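Local structure of axin interactor, dorsalization-associated protein (Danio rerio, 2QZQ) at residues A106-D111 with I118-Y123; A85-F90 with F129-L134; E112-P117 with L146-H151; T17-K22 with S68-I73. The protein binds axin and disrupts its homodimerization, inhibiting axin-mediated JNK activation and ventralizing the embryo, the chain here being its C-terminal C2-type domain. All blocks are in the same frame, centred on the assembly; numbering follows the deposited sequence.

Contact 1 (A106-D111 with I118-Y123); sequences AFMEMD and IVIELY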
# COMPACT_ATOMS: atom_id res chain seq x y z
N ALA A 106 -1.99 2.04 5.39
CA ALA A 106 -3.28 1.41 5.14
C ALA A 106 -2.96 -0.06 5.06
O ALA A 106 -1.84 -0.44 4.73
CB ALA A 106 -3.87 1.90 3.80
N PHE A 107 -3.95 -0.90 5.32
CA PHE A 107 -3.74 -2.30 5.10
C PHE A 107 -5.02 -2.93 4.61
O PHE A 107 -6.10 -2.34 4.74
CB PHE A 107 -3.25 -2.99 6.38
CG PHE A 107 -4.24 -2.93 7.51
CD1 PHE A 107 -4.33 -1.81 8.32
CD2 PHE A 107 -5.09 -4.01 7.76
CE1 PHE A 107 -5.23 -1.77 9.40
CE2 PHE A 107 -6.00 -3.97 8.79
CZ PHE A 107 -6.08 -2.87 9.62
N MSE A 108 -4.88 -4.12 4.04
CA MSE A 108 -6.05 -4.92 3.69
C MSE A 108 -5.85 -6.37 4.05
O MSE A 108 -4.80 -6.95 3.76
CB MSE A 108 -6.48 -4.73 2.23
CG MSE A 108 -5.41 -4.88 1.17
SE MSE A 108 -6.27 -4.59 -0.63
CE MSE A 108 -6.72 -6.20 -0.94
N GLU A 109 -6.86 -6.94 4.71
CA GLU A 109 -6.89 -8.36 5.06
C GLU A 109 -7.20 -9.23 3.83
O GLU A 109 -7.68 -8.73 2.81
CB GLU A 109 -7.91 -8.64 6.18
CG GLU A 109 -7.70 -7.88 7.53
CD GLU A 109 -6.46 -8.32 8.35
OE1 GLU A 109 -5.83 -9.35 8.06
OE2 GLU A 109 -6.11 -7.61 9.33
N MSE A 110 -6.95 -10.52 3.93
CA MSE A 110 -7.17 -11.45 2.81
C MSE A 110 -8.60 -11.45 2.27
O MSE A 110 -8.82 -11.54 1.05
CB MSE A 110 -6.80 -12.88 3.24
CG MSE A 110 -5.34 -13.10 3.51
SE MSE A 110 -4.12 -12.61 2.02
CE MSE A 110 -5.08 -12.77 0.48
N ASP A 111 -9.57 -11.36 3.18
CA ASP A 111 -10.99 -11.40 2.80
C ASP A 111 -11.47 -10.11 2.10
O ASP A 111 -12.62 -10.03 1.64
CB ASP A 111 -11.88 -11.81 4.01
CG ASP A 111 -11.94 -10.74 5.12
OD1 ASP A 111 -11.23 -9.71 5.09
OD2 ASP A 111 -12.74 -10.94 6.06
N ILE A 118 -11.32 -0.09 -4.69
CA ILE A 118 -11.48 -0.08 -3.24
C ILE A 118 -10.84 1.20 -2.68
O ILE A 118 -9.81 1.66 -3.20
CB ILE A 118 -10.83 -1.35 -2.57
CG1 ILE A 118 -11.08 -1.39 -1.06
CG2 ILE A 118 -9.33 -1.47 -2.92
CD1 ILE A 118 -10.55 -2.65 -0.42
N VAL A 119 -11.48 1.81 -1.67
CA VAL A 119 -10.84 2.88 -0.93
C VAL A 119 -10.53 2.38 0.49
O VAL A 119 -11.31 1.61 1.09
CB VAL A 119 -11.65 4.24 -0.94
CG1 VAL A 119 -11.93 4.70 -2.40
CG2 VAL A 119 -12.94 4.12 -0.16
N ILE A 120 -9.37 2.75 1.00
CA ILE A 120 -8.95 2.28 2.29
C ILE A 120 -8.47 3.50 3.09
O ILE A 120 -7.73 4.36 2.57
CB ILE A 120 -7.76 1.29 2.21
CG1 ILE A 120 -8.06 0.09 1.29
CG2 ILE A 120 -7.39 0.81 3.63
CD1 ILE A 120 -6.83 -0.77 1.00
N GLU A 121 -8.90 3.55 4.35
CA GLU A 121 -8.54 4.64 5.28
C GLU A 121 -7.08 4.57 5.75
O GLU A 121 -6.45 3.49 5.77
CB GLU A 121 -9.50 4.64 6.49
CG GLU A 121 -9.22 3.52 7.53
CD GLU A 121 -9.87 2.17 7.20
OE1 GLU A 121 -10.26 1.94 6.04
OE2 GLU A 121 -9.96 1.32 8.11
N LEU A 122 -6.56 5.72 6.16
CA LEU A 122 -5.17 5.82 6.61
C LEU A 122 -5.09 5.93 8.13
O LEU A 122 -5.88 6.65 8.75
CB LEU A 122 -4.45 7.02 5.98
CG LEU A 122 -4.46 6.65 4.47
CD1 LEU A 122 -4.78 7.76 3.55
CD2 LEU A 122 -3.28 5.80 4.07
N TYR A 123 -4.08 5.26 8.67
CA TYR A 123 -3.79 5.29 10.09
C TYR A 123 -2.45 5.94 10.31
O TYR A 123 -1.57 5.82 9.48
CB TYR A 123 -3.81 3.86 10.65
CG TYR A 123 -5.21 3.30 10.60
CD1 TYR A 123 -6.19 3.78 11.48
CD2 TYR A 123 -5.59 2.36 9.65
CE1 TYR A 123 -7.50 3.33 11.44
CE2 TYR A 123 -6.90 1.89 9.59
CZ TYR A 123 -7.85 2.39 10.48
OH TYR A 123 -9.14 1.91 10.45
O HOH W 1 -6.22 0.67 6.45
O HOH W 2 -8.18 -1.12 7.15

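Contact 2 (A85-F90 with F129-L134); sequences AIFFEF and FKRKKL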
# COMPACT_ATOMS: atom_id res chain seq x y z
N ALA A 85 -1.92 -9.86 5.72
CA ALA A 85 -2.46 -8.57 5.29
C ALA A 85 -1.44 -7.89 4.39
O ALA A 85 -0.22 -8.08 4.54
CB ALA A 85 -2.76 -7.70 6.48
N ILE A 86 -1.94 -7.11 3.45
CA ILE A 86 -1.11 -6.28 2.58
C ILE A 86 -1.11 -4.85 3.17
O ILE A 86 -2.17 -4.24 3.37
CB ILE A 86 -1.66 -6.26 1.13
CG1 ILE A 86 -1.95 -7.69 0.62
CG2 ILE A 86 -0.68 -5.57 0.16
CD1 ILE A 86 -2.59 -7.71 -0.75
N PHE A 87 0.09 -4.33 3.41
CA PHE A 87 0.29 -2.97 3.94
C PHE A 87 0.76 -2.01 2.88
O PHE A 87 1.48 -2.40 1.97
CB PHE A 87 1.35 -3.02 5.04
CG PHE A 87 0.82 -3.47 6.35
CD1 PHE A 87 0.45 -2.53 7.30
CD2 PHE A 87 0.68 -4.82 6.64
CE1 PHE A 87 -0.10 -2.96 8.56
CE2 PHE A 87 0.15 -5.25 7.86
CZ PHE A 87 -0.24 -4.31 8.82
N PHE A 88 0.33 -0.75 3.00
CA PHE A 88 0.71 0.33 2.12
C PHE A 88 1.14 1.42 3.07
O PHE A 88 0.32 1.90 3.84
CB PHE A 88 -0.49 0.82 1.28
CG PHE A 88 -1.19 -0.29 0.57
CD1 PHE A 88 -0.86 -0.62 -0.73
CD2 PHE A 88 -2.14 -1.07 1.24
CE1 PHE A 88 -1.50 -1.70 -1.39
CE2 PHE A 88 -2.77 -2.12 0.60
CZ PHE A 88 -2.43 -2.45 -0.70
N GLU A 89 2.44 1.73 3.06
CA GLU A 89 3.00 2.77 3.94
C GLU A 89 3.40 3.94 3.07
O GLU A 89 4.20 3.76 2.16
CB GLU A 89 4.24 2.26 4.66
CG GLU A 89 3.97 1.16 5.67
CD GLU A 89 5.25 0.66 6.30
OE1 GLU A 89 5.96 -0.12 5.63
OE2 GLU A 89 5.53 1.08 7.43
N PHE A 90 2.84 5.11 3.36
CA PHE A 90 3.14 6.32 2.62
C PHE A 90 4.33 6.99 3.28
O PHE A 90 4.31 7.29 4.48
CB PHE A 90 1.94 7.24 2.61
CG PHE A 90 2.19 8.56 1.92
CD1 PHE A 90 1.93 8.71 0.58
CD2 PHE A 90 2.72 9.64 2.65
CE1 PHE A 90 2.17 9.95 -0.05
CE2 PHE A 90 2.96 10.85 2.05
CZ PHE A 90 2.68 11.01 0.69
N PHE A 129 2.31 -3.37 12.15
CA PHE A 129 2.23 -4.49 11.25
C PHE A 129 1.41 -5.67 11.76
O PHE A 129 1.09 -6.57 11.01
CB PHE A 129 3.62 -4.94 10.81
CG PHE A 129 4.32 -3.96 9.89
CD1 PHE A 129 3.78 -3.63 8.66
CD2 PHE A 129 5.53 -3.38 10.27
CE1 PHE A 129 4.44 -2.76 7.80
CE2 PHE A 129 6.20 -2.51 9.41
CZ PHE A 129 5.64 -2.19 8.18
N LYS A 130 1.03 -5.62 13.04
CA LYS A 130 0.05 -6.56 13.57
C LYS A 130 -1.38 -5.99 13.54
O LYS A 130 -2.34 -6.71 13.83
CB LYS A 130 0.43 -6.98 14.99
CG LYS A 130 1.73 -7.80 15.05
CD LYS A 130 2.12 -8.00 16.48
CE LYS A 130 3.47 -8.69 16.58
NZ LYS A 130 3.88 -8.78 18.00
N ARG A 131 -1.50 -4.71 13.14
CA ARG A 131 -2.78 -3.95 13.10
C ARG A 131 -3.71 -4.14 14.33
O ARG A 131 -4.92 -4.26 14.22
CB ARG A 131 -3.53 -4.10 11.75
CG ARG A 131 -3.87 -5.50 11.28
CD ARG A 131 -2.78 -6.14 10.41
NE ARG A 131 -3.18 -7.49 9.98
CZ ARG A 131 -2.34 -8.52 9.79
NH1 ARG A 131 -1.01 -8.41 9.98
NH2 ARG A 131 -2.83 -9.66 9.37
N LYS A 132 -3.08 -4.15 15.49
CA LYS A 132 -3.75 -4.34 16.77
C LYS A 132 -4.24 -3.03 17.38
O LYS A 132 -5.28 -2.98 18.03
CB LYS A 132 -2.77 -4.99 17.76
CG LYS A 132 -2.33 -6.42 17.42
CD LYS A 132 -3.49 -7.25 16.97
CE LYS A 132 -3.36 -8.69 17.45
NZ LYS A 132 -4.75 -9.24 17.51
N LYS A 133 -3.45 -1.97 17.20
CA LYS A 133 -3.79 -0.66 17.74
C LYS A 133 -3.68 0.39 16.64
O LYS A 133 -2.60 0.59 16.11
CB LYS A 133 -2.89 -0.28 18.92
CG LYS A 133 -3.31 -0.89 20.25
CD LYS A 133 -2.22 -0.71 21.34
CE LYS A 133 -2.11 0.72 21.81
NZ LYS A 133 -1.27 0.69 23.07
N LEU A 134 -4.80 1.03 16.33
CA LEU A 134 -4.92 1.94 15.17
C LEU A 134 -5.41 3.34 15.55
O LEU A 134 -6.40 3.49 16.28
CB LEU A 134 -5.85 1.32 14.11
CG LEU A 134 -5.50 -0.12 13.67
CD1 LEU A 134 -6.56 -0.74 12.78
CD2 LEU A 134 -4.11 -0.15 12.95

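Contact 3 (E112-P117 with L146-H151); sequences EIKPGP and LNQTLH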
# COMPACT_ATOMS: atom_id res chain seq x y z
N GLU A 112 -10.57 -9.12 2.00
CA GLU A 112 -10.83 -7.89 1.26
C GLU A 112 -10.33 -7.90 -0.18
O GLU A 112 -10.53 -6.93 -0.93
CB GLU A 112 -10.22 -6.69 1.98
CG GLU A 112 -10.79 -6.44 3.34
CD GLU A 112 -10.20 -5.20 3.96
OE1 GLU A 112 -10.69 -4.12 3.62
OE2 GLU A 112 -9.27 -5.31 4.78
N ILE A 113 -9.68 -8.99 -0.56
CA ILE A 113 -9.19 -9.15 -1.93
C ILE A 113 -10.35 -9.59 -2.81
O ILE A 113 -10.89 -10.68 -2.61
CB ILE A 113 -8.02 -10.16 -2.02
CG1 ILE A 113 -6.85 -9.66 -1.16
CG2 ILE A 113 -7.60 -10.33 -3.48
CD1 ILE A 113 -5.70 -10.63 -1.03
N LYS A 114 -10.74 -8.70 -3.72
CA LYS A 114 -11.88 -8.83 -4.63
C LYS A 114 -11.62 -7.87 -5.80
O LYS A 114 -10.99 -6.83 -5.62
CB LYS A 114 -13.21 -8.52 -3.91
CG LYS A 114 -13.41 -7.07 -3.51
CD LYS A 114 -14.85 -6.73 -3.08
CE LYS A 114 -14.99 -5.29 -2.50
NZ LYS A 114 -13.90 -4.29 -2.85
N PRO A 115 -12.11 -8.20 -7.02
CA PRO A 115 -11.87 -7.35 -8.19
C PRO A 115 -12.45 -5.93 -8.06
O PRO A 115 -13.45 -5.74 -7.36
CB PRO A 115 -12.55 -8.12 -9.33
CG PRO A 115 -13.52 -9.00 -8.67
CD PRO A 115 -12.90 -9.40 -7.37
N GLY A 116 -11.81 -4.95 -8.69
CA GLY A 116 -12.39 -3.63 -8.79
C GLY A 116 -11.82 -2.59 -7.85
O GLY A 116 -10.84 -2.86 -7.14
N PRO A 117 -12.42 -1.38 -7.86
CA PRO A 117 -12.01 -0.27 -6.99
C PRO A 117 -12.25 -0.55 -5.51
O PRO A 117 -13.24 -1.17 -5.13
CB PRO A 117 -12.89 0.88 -7.47
CG PRO A 117 -14.12 0.21 -8.03
CD PRO A 117 -13.55 -0.99 -8.73
N LEU A 146 -7.33 2.28 -4.62
CA LEU A 146 -6.72 1.17 -5.36
C LEU A 146 -7.69 0.55 -6.37
O LEU A 146 -8.92 0.70 -6.24
CB LEU A 146 -6.25 0.05 -4.42
CG LEU A 146 -5.42 0.38 -3.18
CD1 LEU A 146 -5.25 -0.86 -2.30
CD2 LEU A 146 -4.09 0.97 -3.60
N ASN A 147 -7.12 -0.14 -7.35
CA ASN A 147 -7.89 -1.06 -8.21
C ASN A 147 -7.26 -2.43 -8.13
O ASN A 147 -6.03 -2.56 -8.29
CB ASN A 147 -7.97 -0.57 -9.67
CG ASN A 147 -8.97 -1.37 -10.51
OD1 ASN A 147 -10.09 -1.57 -10.10
ND2 ASN A 147 -8.55 -1.84 -11.67
N GLN A 148 -8.07 -3.45 -7.84
CA GLN A 148 -7.59 -4.83 -7.74
C GLN A 148 -7.93 -5.61 -9.02
O GLN A 148 -9.06 -5.52 -9.52
CB GLN A 148 -8.20 -5.59 -6.55
CG GLN A 148 -8.31 -4.79 -5.26
CD GLN A 148 -8.54 -5.67 -4.06
OE1 GLN A 148 -7.91 -6.72 -3.92
NE2 GLN A 148 -9.44 -5.24 -3.17
N THR A 149 -6.95 -6.33 -9.54
CA THR A 149 -7.14 -7.22 -10.68
C THR A 149 -6.61 -8.57 -10.29
O THR A 149 -5.45 -8.72 -9.87
CB THR A 149 -6.39 -6.77 -11.95
OG1 THR A 149 -6.64 -5.38 -12.20
CG2 THR A 149 -6.84 -7.60 -13.17
N LEU A 150 -7.47 -9.58 -10.47
CA LEU A 150 -7.12 -10.95 -10.16
C LEU A 150 -6.87 -11.70 -11.47
O LEU A 150 -7.70 -11.68 -12.38
CB LEU A 150 -8.20 -11.59 -9.28
CG LEU A 150 -8.19 -11.20 -7.78
CD1 LEU A 150 -8.69 -9.78 -7.53
CD2 LEU A 150 -9.00 -12.19 -6.96
N HIS A 151 -5.69 -12.28 -11.57
CA HIS A 151 -5.23 -12.94 -12.79
C HIS A 151 -5.35 -14.44 -12.68
O HIS A 151 -4.69 -15.08 -11.84
CB HIS A 151 -3.79 -12.54 -13.13
CG HIS A 151 -3.62 -11.07 -13.36
ND1 HIS A 151 -4.24 -10.39 -14.39
CD2 HIS A 151 -2.89 -10.15 -12.69
CE1 HIS A 151 -3.90 -9.11 -14.34
NE2 HIS A 151 -3.09 -8.94 -13.31
O HOH W 3 -11.86 -4.21 -4.53

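Contact 4 (T17-K22 with S68-I73); sequences TLTIEK and SVDVEI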
# COMPACT_ATOMS: atom_id res chain seq x y z
N THR A 17 -2.74 -8.07 -8.87
CA THR A 17 -2.18 -6.76 -9.16
C THR A 17 -2.98 -5.70 -8.42
O THR A 17 -4.22 -5.66 -8.51
CB THR A 17 -2.21 -6.44 -10.65
OG1 THR A 17 -1.59 -7.53 -11.36
CG2 THR A 17 -1.41 -5.10 -10.95
N LEU A 18 -2.28 -4.86 -7.68
CA LEU A 18 -2.92 -3.69 -7.07
C LEU A 18 -2.44 -2.44 -7.75
O LEU A 18 -1.22 -2.14 -7.72
CB LEU A 18 -2.63 -3.63 -5.57
CG LEU A 18 -3.13 -4.81 -4.75
CD1 LEU A 18 -2.55 -4.80 -3.34
CD2 LEU A 18 -4.65 -4.86 -4.75
N THR A 19 -3.36 -1.73 -8.40
CA THR A 19 -3.04 -0.45 -9.00
C THR A 19 -3.21 0.59 -7.92
O THR A 19 -4.28 0.75 -7.36
CB THR A 19 -4.03 -0.11 -10.15
OG1 THR A 19 -4.01 -1.18 -11.11
CG2 THR A 19 -3.66 1.22 -10.85
N ILE A 20 -2.14 1.32 -7.62
CA ILE A 20 -2.25 2.41 -6.67
C ILE A 20 -2.58 3.61 -7.52
O ILE A 20 -1.74 4.09 -8.31
CB ILE A 20 -0.93 2.65 -5.89
CG1 ILE A 20 -0.52 1.39 -5.10
CG2 ILE A 20 -1.04 3.90 -5.01
CD1 ILE A 20 0.90 1.48 -4.50
N GLU A 21 -3.82 4.08 -7.38
CA GLU A 21 -4.30 5.17 -8.20
C GLU A 21 -3.84 6.48 -7.61
O GLU A 21 -3.12 7.23 -8.24
CB GLU A 21 -5.82 5.12 -8.34
CG GLU A 21 -6.26 3.79 -8.99
CD GLU A 21 -7.77 3.62 -9.15
OE1 GLU A 21 -8.54 4.29 -8.44
OE2 GLU A 21 -8.17 2.79 -10.00
N LYS A 22 -4.26 6.75 -6.38
CA LYS A 22 -3.94 8.01 -5.74
C LYS A 22 -4.13 7.86 -4.24
O LYS A 22 -4.75 6.90 -3.79
CB LYS A 22 -4.81 9.13 -6.28
CG LYS A 22 -6.26 9.09 -5.84
CD LYS A 22 -7.09 10.10 -6.59
CE LYS A 22 -8.58 9.85 -6.32
NZ LYS A 22 -9.43 10.89 -6.95
N SER A 68 -0.78 6.11 -10.05
CA SER A 68 -1.12 5.34 -11.25
C SER A 68 -0.03 4.32 -11.57
O SER A 68 0.56 4.36 -12.65
CB SER A 68 -1.35 6.26 -12.45
OG SER A 68 -2.27 7.29 -12.14
N VAL A 69 0.23 3.43 -10.62
CA VAL A 69 1.25 2.42 -10.78
C VAL A 69 0.74 1.06 -10.30
O VAL A 69 0.03 0.98 -9.28
CB VAL A 69 2.56 2.82 -10.05
CG1 VAL A 69 2.38 2.80 -8.52
CG2 VAL A 69 3.73 1.94 -10.50
N ASP A 70 1.09 -0.00 -11.03
CA ASP A 70 0.72 -1.37 -10.65
C ASP A 70 1.76 -1.99 -9.73
O ASP A 70 2.96 -1.90 -9.99
CB ASP A 70 0.55 -2.28 -11.87
CG ASP A 70 -0.63 -1.91 -12.73
OD1 ASP A 70 -1.50 -1.09 -12.32
OD2 ASP A 70 -0.69 -2.47 -13.86
N VAL A 71 1.30 -2.60 -8.66
CA VAL A 71 2.17 -3.37 -7.79
C VAL A 71 1.76 -4.84 -7.88
O VAL A 71 0.60 -5.18 -7.65
CB VAL A 71 2.12 -2.85 -6.31
CG1 VAL A 71 3.02 -3.67 -5.41
CG2 VAL A 71 2.53 -1.36 -6.27
N GLU A 72 2.73 -5.70 -8.17
CA GLU A 72 2.51 -7.14 -8.30
C GLU A 72 2.78 -7.85 -6.99
O GLU A 72 3.91 -7.84 -6.48
CB GLU A 72 3.39 -7.73 -9.44
CG GLU A 72 3.28 -6.95 -10.78
CD GLU A 72 1.91 -7.08 -11.48
OE1 GLU A 72 1.10 -7.97 -11.12
OE2 GLU A 72 1.66 -6.29 -12.41
N ILE A 73 1.74 -8.45 -6.43
CA ILE A 73 1.86 -9.17 -5.15
C ILE A 73 2.62 -10.48 -5.37
O ILE A 73 2.22 -11.31 -6.20
CB ILE A 73 0.47 -9.36 -4.50
CG1 ILE A 73 -0.13 -8.00 -4.16
CG2 ILE A 73 0.55 -10.21 -3.21
CD1 ILE A 73 0.77 -7.15 -3.24

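Contact 1 (A106-D111 with I118-Y123)
Phe-107 and Tyr-123 reach each other through different first torsions. In Phe-107, CG stands between the backbone N and the carbonyl carbon (chi1 62°), whereas in Tyr-123 it lies beside the backbone N and anti to the carbonyl carbon (chi1 -68°). The rings meet obliquely, with Phe-107 CE1 4.0 Å from Tyr-123 CE2. The remaining apolar contact is made mostly by the two arms of Ile-120. Its CG2 branch rests 3.7 Å from Ala-106 CB and also lies against the carbonyl O of Phe-107. The other arm ends in CD1, which touches CB and SE of the selenomethionine Met-108, a chain it crosses at about a right angle. Leu-122 adds CD2, 4.0 Å from Ala-106 CB.

Where the backbones are too far apart to bond directly, water 1 accepts a hydrogen bond from Phe-107 N at 3.0 Å and lies 2.9 Å from Glu-121 O. Water 2 sits over one face of the Phe-107 ring, toward its rim. Tyr-123 OH donates to the anti lone pair of Glu-121 OE2, a short bond (2.5 Å) that probably steadies the carboxylate beside that water. Ala-106 and Met-108 bond instead to Phe-88 and Ile-86, while Ile-118 and Ile-120 bond to Leu-146 and Leu-144. The arrangement is a splayed beta hairpin, segments 106-109 and 118-120 running at 126° and parting toward different neighbours, consistent with the layers of a C2 beta sandwich.

Contact 2 (A85-F90 with F129-L134)
Phe-129 drives the edge of its ring into the face of Phe-87 in a T-shaped stack, with centroids 5.0 Å apart and planes at 72°. CD1 is the atom that points in, 3.8 Å from Phe-87 CG and over the centre of that ring. Farther along the same ring, CZ of Phe-129 abuts the carboxylate of Glu-89, 3.3 Å from OE1, which lies near the ring plane; the positive C-H rim probably suits this anion. Arg-131 occupies the other end of the contact. Its CD packs 3.5 Å from Phe-87 CZ, and one face of its guanidinium covers Ala-85, with CZ 3.4 Å from Ala-85 CB.

The loop linking strands 116-124 and 144-151 thus folds over one face of strand 85-94, while Ile-86 and Phe-88 turn from the other face into the interior of the C2 beta sandwich, against Leu-18.

With CG of Arg-131 between the backbone N and carbonyl carbon (chi1 56°) and the chain bent just beyond, NH1 returns to donate to Phe-129 O at 3.0 Å, an acceptor lying in the guanidinium plane. Arg-131 NE also forms a salt bridge with Glu-109. Thr-127 OG1 bonds to Glu-89 OE2, and the Asp-128 carboxylate takes the backbone N-H groups of Lys-130, Lys-132 and Lys-133.

Contact 3 (E112-P117 with L146-H151)
Gln-148 NE2 is gripped by Glu-112 O, to which it donates a nearly straight bond (3.0 Å, 164° at the hydrogen), and more weakly by water 3. Glu-112 O lies close to the plane of the amide, so the bond helps to fix that group's rotation. At the other end of the amide, Gln-148 OE1 receives a weak bond from Lys-114 N (3.5 Å) and lies 3.6 Å from Ile-113 CG2. Beyond CG the glutamine chain is extended, which carries the amide under the turn that precedes strand 116-124. Lys-114 O sits over one face of the amide, 3.1 Å from Gln-148 CD. Water 3 also ties the turn together: it accepts from Lys-114 NZ at 2.6 Å and lies close to both Lys-114 O and Gly-116 O.

The backbone of Gln-148 is paired with Gly-116 by two bonds of 2.9 Å, Gly-116 N to Gln-148 O and Gln-148 N to Gly-116 O. Gly-116 has phi 102°, a conformation open chiefly to glycine, and it turns the chain into the strand. One residue on, Pro-117 has no N-H to offer and sits in a non-hydrogen-bonded pair with Asn-147; its CA-H contacts Leu-146 O at 3.3 Å. Leu-150 completes the packing with CD1 under the Pro-115 ring and CD2 against Ile-113 CG2.

Gln-148 also touches Leu-16, Leu-18 and Met-108, making it a buried polar residue whose amide is met by main chain and, weakly, by water. The whole is an antiparallel pairing entered through a turn held by Gln-148, at one end of the C2 beta sandwich.

Contact 4 (T17-K22 with S68-I73)
Thr-17 and Glu-72 lie side by side, pointing the same way from one face of an antiparallel strand pair, as do Thr-19 and Asp-70. Glu-72 bends at chi2 (-69°), which folds its carboxylate back toward Thr-17; OG1 donates to OE1 over 2.7 Å on the syn side. Thr-19 OG1 gives a similar bond to Asp-70 OD1 (2.8 Å), arriving from above the carboxylate plane. Between these couples the CG2 methyl of Thr-17 slants across to Asp-70 CB at 3.6 Å.

The other face is apolar, and there Ile-20 and Val-71 cross obliquely, Ile-20 CD1 touching Val-71 CG2 at 3.7 Å. Just past the ladder, Leu-18 CD1 meets Ile-73 CD1 at 4.1 Å. Leu-18 with Val-71 and Ile-20 with Val-69 are hydrogen-bonded pairs, the first closed by Val-71 N to Leu-18 O at 2.7 Å. The ladder ends in a G1 beta bulge, Ser-68 and Val-69 both facing Ile-20, where Ser-68 N bonds to Glu-21 O at 3.2 Å.

Segment 17-22 belongs to a region probably involved in axin binding. Thr-17 OG1 is also hydrogen-bonded to His-151 NE2, and Glu-72 OE1 forms a salt bridge with Arg-6. The buried hydroxyl is therefore well satisfied, and the arginine probably helps keep Glu-72 ionised.

Overall arrangement
Contact 2 is buried, contact 3 lies at the surface, and contacts 1 and 4 are intermediate. Contacts 3 and 4 are true strand pairings and sit side by side, since strands 144-151 and 15-24 are neighbours; contact 1 shares strand 116-124 with contact 3, yet there a water lies between the backbones. Contact 2 joins a loop to strand 85-94, which bonds to strand 99-109 of contact 1, and relies on aromatic and guanidinium packing. Polar chemistry dominates contact 3 and one face of contact 4. Leu-18, Ile-73, Ile-86, Phe-88 and Leu-146 bring contacts 2, 3 and 4 together in the apolar interior.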